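Local coordinates for transcriptional regulator KdgR (Pseudomonas aeruginosa, PDB 5Y6I), which probably acts as a DNA-binding transcription factor of the IclR family, pairing an N-terminal helix-turn-helix domain with a C-terminal domain of the GAF clan, at residues Lys51-Arg54 against Tyr55-Leu59; Ala35-Leu38 against Ser39-Ala42; Val164-Leu167 against Arg168-Leu172. All coordinates share one frame; numbering follows the deposited sequence.

Contact 1: Lys51-Arg54 against Tyr55-Leu59; sequences KVHR and YLQAL
H53 and Q57, one helical turn apart, come together through two torsions: H53 carries its CG opposite the backbone N (chi1 169°), placing the imidazole beside the carbonyl carbon, on the side of the following turn, and Q57 folds at its second torsion (chi2 -49°), bringing its amide back toward that ring. The outcome is a stack, with ring and amide planes only 14° apart. Q57 CG lies over one face of the imidazole, 4.2 Å from the ring centroid and not far from the normal, which meets the definition of a CH-pi contact, while Q57 OE1 comes to 3.4 Å from H53 CE1.

K51 meets Y55 obliquely. Its CG stands 3.7 Å from Y55 CE1, and the carbonyl O of K51 lies at the edge of the phenol ring, in its plane, 3.2 Å from Y55 CD1. That same oxygen accepts the backbone N-H of Y55, so one atom serves the helix bond and borders the ring.

These residues belong to helix 49-61, the second helix of the helix-turn-helix and, as in other members of the family, probably the one that reads DNA. Its buried side is apolar: V52 and L56 point the same way, with V52 CG1 4.1 Å from L56 CD1, and both pack on helix 38-45. The backbone bond beneath them, L56 N to V52 O, measures 2.7 Å, and that from Q57 N to H53 O 3.2 Å. R54, bent at its third torsion, turns its guanidinium back so that K51 CA lies over one face, offset toward the rim. Y55 reaches V21 and I25 of helix 18-31 and also A19 of the second subunit, whose V16 touches R54.

Contact 2: Ala35-Leu38 against Ser39-Ala42; sequences ATSL and SRLA
T36 meets the first turn of helix 38-45 from the preceding loop, its side chain crossing those of R40 and L41 at about a right angle. With OG1 trans to the main-chain N (chi1 -175°), the hydroxyl passes R40 CB at 3.7 Å, and the methyl CG2 approaches L41 CD1 at 4.2 Å. The T36 hydroxyl donates a hydrogen bond to S37 O, 3.1 Å from T36 OG1, in the carbonyl plane and on a lone pair.

S37 follows as the N-cap. Its OG sits between the backbone N and the carbonyl carbon (chi1 84°), where it accepts the N-H of R40; the bond from R40 N to S37 OG is nearly straight but weak at 3.5 Å. Its carbonyl takes a second donor besides T36, with L41 N at 3.1 Å from S37 O, so two groups hold that oxygen.

L38 is the first helical residue. Its carbonyl O accepts A42 N at 2.8 Å, while L41 CB lies against the same oxygen. The L38 side chain goes to A49 and V52 of helix 49-61, and L41 reaches L29 of helix 18-31.

A serine N-cap whose hydroxyl takes the N-H three residues on is a classic helix start; here it opens the first helix of the helix-turn-helix in an IclR-type DNA-binding domain.

Contact 3: Val164-Leu167 against Arg168-Leu172; sequences VAEL and REEEL
E166 O is held by two backbone N-H groups of the following turn: E170 N donates at 2.8 Å, nearly in line with the carbonyl, while E169 N adds only a weak bond to E166 O. E169 N has its main acceptor in A165 O, at 2.7 Å, so its hydrogen is shared between two carbonyls one residue apart. R168 N bonds to V164 O, and E171 N to L167 O in a more bent way, close to the helix end.

R168 lies back along the helix over the residues before it, V164 being its i-4 neighbour. CG turned away from its own N (chi1 174°) and a bend at chi3 (83°) carry the guanidinium toward the N-terminal end, where one face sits above A165 CA, near the centre of the group and 4.1 Å from R168 CZ. A165 CB covers the same group at 3.9 Å from R168 NH2. V164 CG2 approaches R168 NH1 obliquely. The charge is answered beyond these residues by a salt bridge from R168 NH1 to E161.

On another side E166 and E170, also an i to i+4 pair, run side by side, both extended beyond CG, with E170 OE2 3.8 Å from E166 CG. Their carboxylates, turned 43° apart, bring E166 OE2 and E170 OE2 to 4.3 Å. Both residues are exposed; the like charges would be expected to disfavour each other mildly and could raise the pKa of one of them.

Helix 162-171 lies at the surface of the IclR C-terminal domain (GAF clan), with V164 buried. E171 binds the backbone N-H groups of L146 and L147 with its two carboxylate oxygens, and L167 packs on L146, fixing the helix to the loop between strand 121-128 and helix 150-158, while R168 NH1 also reaches Y186 of helix 183-196 through a weak hydrogen bond.

In the fold
Contacts 1 and 2 belong to one helix-turn-helix unit: contact 2 covers the loop and start of helix 38-45, contact 1 the helix that follows, 49-61. Their centres are 12 Å apart and they touch. V52 CG2 packs on A42 CB at 3.6 Å, V52 CG1 on L38 CD1 at 3.7 Å and L56 CD1 on L41 CD2 at 3.7 Å, so the capped first helix rests on the buried face of the second. Contact 3 lies across the chain's centre in the C-terminal domain, a separate part of the chain. Its centre is about 56 Å from that of contact 1 and 51 Å from that of contact 2, with nearest atoms about 42 Å and 36 Å apart.

Contact 1: Lys51-Arg54 against Tyr55-Leu59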
loop_
_atom_site.group_PDB
_atom_site.type_symbol
_atom_site.label_atom_id
_atom_site.label_comp_id
_atom_site.label_asym_id
_atom_site.label_seq_id
_atom_site.Cartn_x
_atom_site.Cartn_y
_atom_site.Cartn_z
ATOM N N LYS A 51 33.996 1.151 -3.576
ATOM C CA LYS A 51 33.142 2.145 -2.934
ATOM C C LYS A 51 31.804 1.543 -2.513
ATOM O O LYS A 51 31.273 1.898 -1.455
ATOM C CB LYS A 51 32.940 3.357 -3.855
ATOM C CG LYS A 51 31.726 4.212 -3.542
ATOM C CD LYS A 51 31.765 5.568 -4.275
ATOM C CE LYS A 51 31.075 5.499 -5.637
ATOM N NZ LYS A 51 31.301 6.662 -6.556
ATOM N N VAL A 52 31.252 0.612 -3.296
ATOM C CA VAL A 52 29.986 -0.001 -2.882
ATOM C C VAL A 52 30.191 -0.775 -1.592
ATOM O O VAL A 52 29.438 -0.611 -0.621
ATOM C CB VAL A 52 29.393 -0.887 -4.000
ATOM C CG1 VAL A 52 28.084 -1.563 -3.537
ATOM C CG2 VAL A 52 29.122 -0.055 -5.236
ATOM N N HIS A 53 31.236 -1.604 -1.545
ATOM C CA HIS A 53 31.511 -2.346 -0.317
ATOM C C HIS A 53 31.658 -1.420 0.884
ATOM O O HIS A 53 31.185 -1.751 1.975
ATOM C CB HIS A 53 32.763 -3.214 -0.458
ATOM C CG HIS A 53 33.213 -3.787 0.846
ATOM N ND1 HIS A 53 32.717 -4.972 1.344
ATOM C CD2 HIS A 53 34.053 -3.303 1.788
ATOM C CE1 HIS A 53 33.254 -5.205 2.528
ATOM N NE2 HIS A 53 34.069 -4.208 2.819
ATOM N N ARG A 54 32.286 -0.255 0.705
ATOM C CA ARG A 54 32.473 0.662 1.825
ATOM C C ARG A 54 31.137 1.167 2.343
ATOM O O ARG A 54 30.876 1.128 3.552
ATOM C CB ARG A 54 33.373 1.834 1.419
ATOM C CG ARG A 54 34.189 2.366 2.587
ATOM C CD ARG A 54 35.338 3.251 2.143
ATOM N NE ARG A 54 35.988 2.785 0.918
ATOM C CZ ARG A 54 36.143 3.548 -0.160
ATOM N NH1 ARG A 54 35.689 4.798 -0.142
ATOM N NH2 ARG A 54 36.748 3.070 -1.247
ATOM N N TYR A 55 30.266 1.631 1.434
ATOM C CA TYR A 55 28.969 2.161 1.852
ATOM C C TYR A 55 28.016 1.055 2.275
ATOM O O TYR A 55 27.142 1.292 3.115
ATOM C CB TYR A 55 28.337 3.001 0.740
ATOM C CG TYR A 55 28.956 4.368 0.566
ATOM C CD1 TYR A 55 30.046 4.551 -0.273
ATOM C CD2 TYR A 55 28.449 5.474 1.241
ATOM C CE1 TYR A 55 30.620 5.789 -0.433
ATOM C CE2 TYR A 55 29.021 6.718 1.094
ATOM C CZ TYR A 55 30.107 6.871 0.249
ATOM O OH TYR A 55 30.687 8.110 0.078
ATOM N N LEU A 56 28.155 -0.147 1.702
ATOM C CA LEU A 56 27.404 -1.297 2.205
ATOM C C LEU A 56 27.604 -1.451 3.710
ATOM O O LEU A 56 26.632 -1.532 4.470
ATOM C CB LEU A 56 27.813 -2.577 1.464
ATOM C CG LEU A 56 26.906 -3.010 0.299
ATOM C CD1 LEU A 56 27.445 -4.230 -0.450
ATOM C CD2 LEU A 56 25.471 -3.292 0.783
ATOM N N GLN A 57 28.864 -1.431 4.158
ATOM C CA GLN A 57 29.166 -1.552 5.583
ATOM C C GLN A 57 28.351 -0.563 6.416
ATOM O O GLN A 57 27.730 -0.947 7.416
ATOM C CB GLN A 57 30.665 -1.352 5.818
ATOM C CG GLN A 57 31.545 -2.347 5.070
ATOM C CD GLN A 57 31.099 -3.782 5.258
ATOM O OE1 GLN A 57 30.534 -4.396 4.349
ATOM N NE2 GLN A 57 31.354 -4.327 6.442
ATOM N N ALA A 58 28.319 0.709 6.009
ATOM C CA ALA A 58 27.511 1.695 6.729
ATOM C C ALA A 58 26.035 1.300 6.746
ATOM O O ALA A 58 25.380 1.347 7.796
ATOM C CB ALA A 58 27.678 3.080 6.101
ATOM N N LEU A 59 25.492 0.916 5.583
ATOM C CA LEU A 59 24.079 0.543 5.509
ATOM C C LEU A 59 23.767 -0.695 6.342
ATOM O O LEU A 59 22.640 -0.840 6.818
ATOM C CB LEU A 59 23.634 0.318 4.056
ATOM C CG LEU A 59 23.790 1.436 3.005
ATOM C CD1 LEU A 59 23.472 0.936 1.607
ATOM C CD2 LEU A 59 22.925 2.664 3.342
#

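Contact 2: Ala35-Leu38 against Ser39-Ala42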
loop_
_atom_site.group_PDB
_atom_site.type_symbol
_atom_site.label_atom_id
_atom_site.label_comp_id
_atom_site.label_asym_id
_atom_site.label_seq_id
_atom_site.Cartn_x
_atom_site.Cartn_y
_atom_site.Cartn_z
ATOM N N ALA A 35 18.074 -10.782 -2.802
ATOM C CA ALA A 35 19.444 -10.952 -2.332
ATOM C C ALA A 35 20.389 -10.644 -3.482
ATOM O O ALA A 35 20.088 -10.981 -4.629
ATOM C CB ALA A 35 19.682 -12.380 -1.823
ATOM N N THR A 36 21.531 -10.020 -3.187
ATOM C CA THR A 36 22.438 -9.644 -4.263
ATOM C C THR A 36 23.895 -9.800 -3.827
ATOM O O THR A 36 24.230 -9.698 -2.643
ATOM C CB THR A 36 22.134 -8.200 -4.771
ATOM O OG1 THR A 36 22.970 -7.902 -5.899
ATOM C CG2 THR A 36 22.319 -7.134 -3.690
ATOM N N SER A 37 24.758 -10.081 -4.801
ATOM C CA SER A 37 26.201 -10.061 -4.584
ATOM C C SER A 37 26.757 -8.665 -4.865
ATOM O O SER A 37 26.071 -7.802 -5.403
ATOM C CB SER A 37 26.908 -11.092 -5.465
ATOM O OG SER A 37 27.145 -10.561 -6.760
ATOM N N LEU A 38 28.027 -8.451 -4.491
ATOM C CA LEU A 38 28.628 -7.126 -4.637
ATOM C C LEU A 38 28.741 -6.730 -6.104
ATOM O O LEU A 38 28.320 -5.635 -6.492
ATOM C CB LEU A 38 30.002 -7.076 -3.963
ATOM C CG LEU A 38 30.767 -5.779 -4.262
ATOM C CD1 LEU A 38 30.132 -4.650 -3.470
ATOM C CD2 LEU A 38 32.249 -5.903 -3.906
ATOM N N SER A 39 29.285 -7.620 -6.937
ATOM C CA SER A 39 29.505 -7.299 -8.346
ATOM C C SER A 39 28.206 -6.970 -9.072
ATOM O O SER A 39 28.185 -6.095 -9.948
ATOM C CB SER A 39 30.195 -8.461 -9.040
ATOM O OG SER A 39 30.781 -8.019 -10.243
ATOM N N ARG A 40 27.126 -7.696 -8.764
ATOM C CA ARG A 40 25.839 -7.378 -9.371
ATOM C C ARG A 40 25.326 -6.038 -8.875
ATOM O O ARG A 40 24.726 -5.282 -9.646
ATOM C CB ARG A 40 24.828 -8.492 -9.084
ATOM C CG ARG A 40 24.798 -9.599 -10.134
ATOM C CD ARG A 40 24.194 -9.084 -11.448
ATOM N NE ARG A 40 22.753 -9.313 -11.489
ATOM C CZ ARG A 40 21.897 -8.607 -12.222
ATOM N NH1 ARG A 40 22.334 -7.608 -12.978
ATOM N NH2 ARG A 40 20.606 -8.897 -12.189
ATOM N N LEU A 41 25.604 -5.717 -7.609
ATOM C CA LEU A 41 25.200 -4.446 -7.013
ATOM C C LEU A 41 25.921 -3.265 -7.658
ATOM O O LEU A 41 25.289 -2.297 -8.101
ATOM C CB LEU A 41 25.491 -4.468 -5.519
ATOM C CG LEU A 41 24.818 -3.423 -4.640
ATOM C CD1 LEU A 41 23.348 -3.290 -5.014
ATOM C CD2 LEU A 41 24.947 -3.817 -3.187
ATOM N N ALA A 42 27.257 -3.306 -7.677
ATOM C CA ALA A 42 28.020 -2.191 -8.223
ATOM C C ALA A 42 27.754 -2.016 -9.713
ATOM O O ALA A 42 27.795 -0.891 -10.227
ATOM C CB ALA A 42 29.509 -2.400 -7.956
#

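Contact 3: Val164-Leu167 against Arg168-Leu172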
loop_
_atom_site.group_PDB
_atom_site.type_symbol
_atom_site.label_atom_id
_atom_site.label_comp_id
_atom_site.label_asym_id
_atom_site.label_seq_id
_atom_site.Cartn_x
_atom_site.Cartn_y
_atom_site.Cartn_z
ATOM N N VAL A 164 -18.126 -5.658 -6.991
ATOM C CA VAL A 164 -18.983 -4.895 -7.879
ATOM C C VAL A 164 -20.345 -5.554 -8.075
ATOM O O VAL A 164 -21.329 -4.845 -8.319
ATOM C CB VAL A 164 -18.304 -4.644 -9.246
ATOM C CG1 VAL A 164 -16.896 -4.148 -9.092
ATOM C CG2 VAL A 164 -18.386 -5.824 -10.157
ATOM N N ALA A 165 -20.438 -6.877 -7.918
ATOM C CA ALA A 165 -21.577 -7.622 -8.435
ATOM C C ALA A 165 -22.879 -7.229 -7.750
ATOM O O ALA A 165 -23.917 -7.109 -8.411
ATOM C CB ALA A 165 -21.322 -9.123 -8.292
ATOM N N GLU A 166 -22.857 -7.032 -6.428
ATOM C CA GLU A 166 -24.115 -6.786 -5.729
ATOM C C GLU A 166 -24.768 -5.502 -6.217
ATOM O O GLU A 166 -25.930 -5.509 -6.632
ATOM C CB GLU A 166 -23.910 -6.730 -4.217
ATOM C CG GLU A 166 -25.162 -6.211 -3.497
ATOM C CD GLU A 166 -24.976 -6.067 -2.000
ATOM O OE1 GLU A 166 -25.626 -6.838 -1.251
ATOM O OE2 GLU A 166 -24.180 -5.185 -1.581
ATOM N N LEU A 167 -24.034 -4.386 -6.181
ATOM C CA LEU A 167 -24.623 -3.145 -6.668
ATOM C C LEU A 167 -24.944 -3.246 -8.150
ATOM O O LEU A 167 -25.974 -2.717 -8.595
ATOM C CB LEU A 167 -23.718 -1.936 -6.366
ATOM C CG LEU A 167 -22.282 -1.721 -6.865
ATOM C CD1 LEU A 167 -22.260 -0.818 -8.085
ATOM C CD2 LEU A 167 -21.427 -1.115 -5.765
ATOM N N ARG A 168 -24.118 -3.966 -8.920
ATOM C CA ARG A 168 -24.477 -4.212 -10.312
ATOM C C ARG A 168 -25.797 -4.966 -10.420
ATOM O O ARG A 168 -26.593 -4.703 -11.332
ATOM C CB ARG A 168 -23.380 -4.992 -11.033
ATOM C CG ARG A 168 -23.793 -5.382 -12.457
ATOM C CD ARG A 168 -22.782 -6.285 -13.113
ATOM N NE ARG A 168 -23.042 -7.638 -12.677
ATOM C CZ ARG A 168 -22.102 -8.539 -12.401
ATOM N NH1 ARG A 168 -20.806 -8.240 -12.494
ATOM N NH2 ARG A 168 -22.470 -9.739 -12.005
ATOM N N GLU A 169 -26.051 -5.901 -9.501
ATOM C CA GLU A 169 -27.323 -6.611 -9.520
ATOM C C GLU A 169 -28.470 -5.734 -9.033
ATOM O O GLU A 169 -29.608 -5.896 -9.491
ATOM C CB GLU A 169 -27.212 -7.882 -8.683
ATOM C CG GLU A 169 -26.375 -8.958 -9.352
ATOM C CD GLU A 169 -25.822 -9.967 -8.374
ATOM O OE1 GLU A 169 -24.988 -10.795 -8.796
ATOM O OE2 GLU A 169 -26.216 -9.929 -7.189
ATOM N N GLU A 170 -28.212 -4.811 -8.104
ATOM C CA GLU A 170 -29.252 -3.850 -7.753
ATOM C C GLU A 170 -29.580 -2.945 -8.931
ATOM O O GLU A 170 -30.717 -2.480 -9.059
ATOM C CB GLU A 170 -28.821 -3.012 -6.554
ATOM C CG GLU A 170 -28.592 -3.796 -5.279
ATOM C CD GLU A 170 -28.135 -2.906 -4.138
ATOM O OE1 GLU A 170 -28.153 -1.663 -4.305
ATOM O OE2 GLU A 170 -27.764 -3.446 -3.074
ATOM N N GLU A 171 -28.602 -2.715 -9.811
ATOM C CA GLU A 171 -28.761 -1.804 -10.938
ATOM C C GLU A 171 -29.634 -2.396 -12.038
ATOM O O GLU A 171 -30.343 -1.656 -12.725
ATOM C CB GLU A 171 -27.387 -1.441 -11.496
ATOM C CG GLU A 171 -27.216 0.022 -11.858
ATOM C CD GLU A 171 -25.755 0.455 -11.883
ATOM O OE1 GLU A 171 -25.198 0.774 -10.805
ATOM O OE2 GLU A 171 -25.160 0.477 -12.982
ATOM N N LEU A 172 -29.595 -3.716 -12.231
ATOM C CA LEU A 172 -30.337 -4.360 -13.316
ATOM C C LEU A 172 -31.769 -4.706 -12.939
ATOM O O LEU A 172 -32.412 -5.473 -13.661
ATOM C CB LEU A 172 -29.606 -5.621 -13.804
ATOM C CG LEU A 172 -28.294 -5.397 -14.578
ATOM C CD1 LEU A 172 -27.460 -6.648 -14.602
ATOM C CD2 LEU A 172 -28.558 -4.929 -16.003
#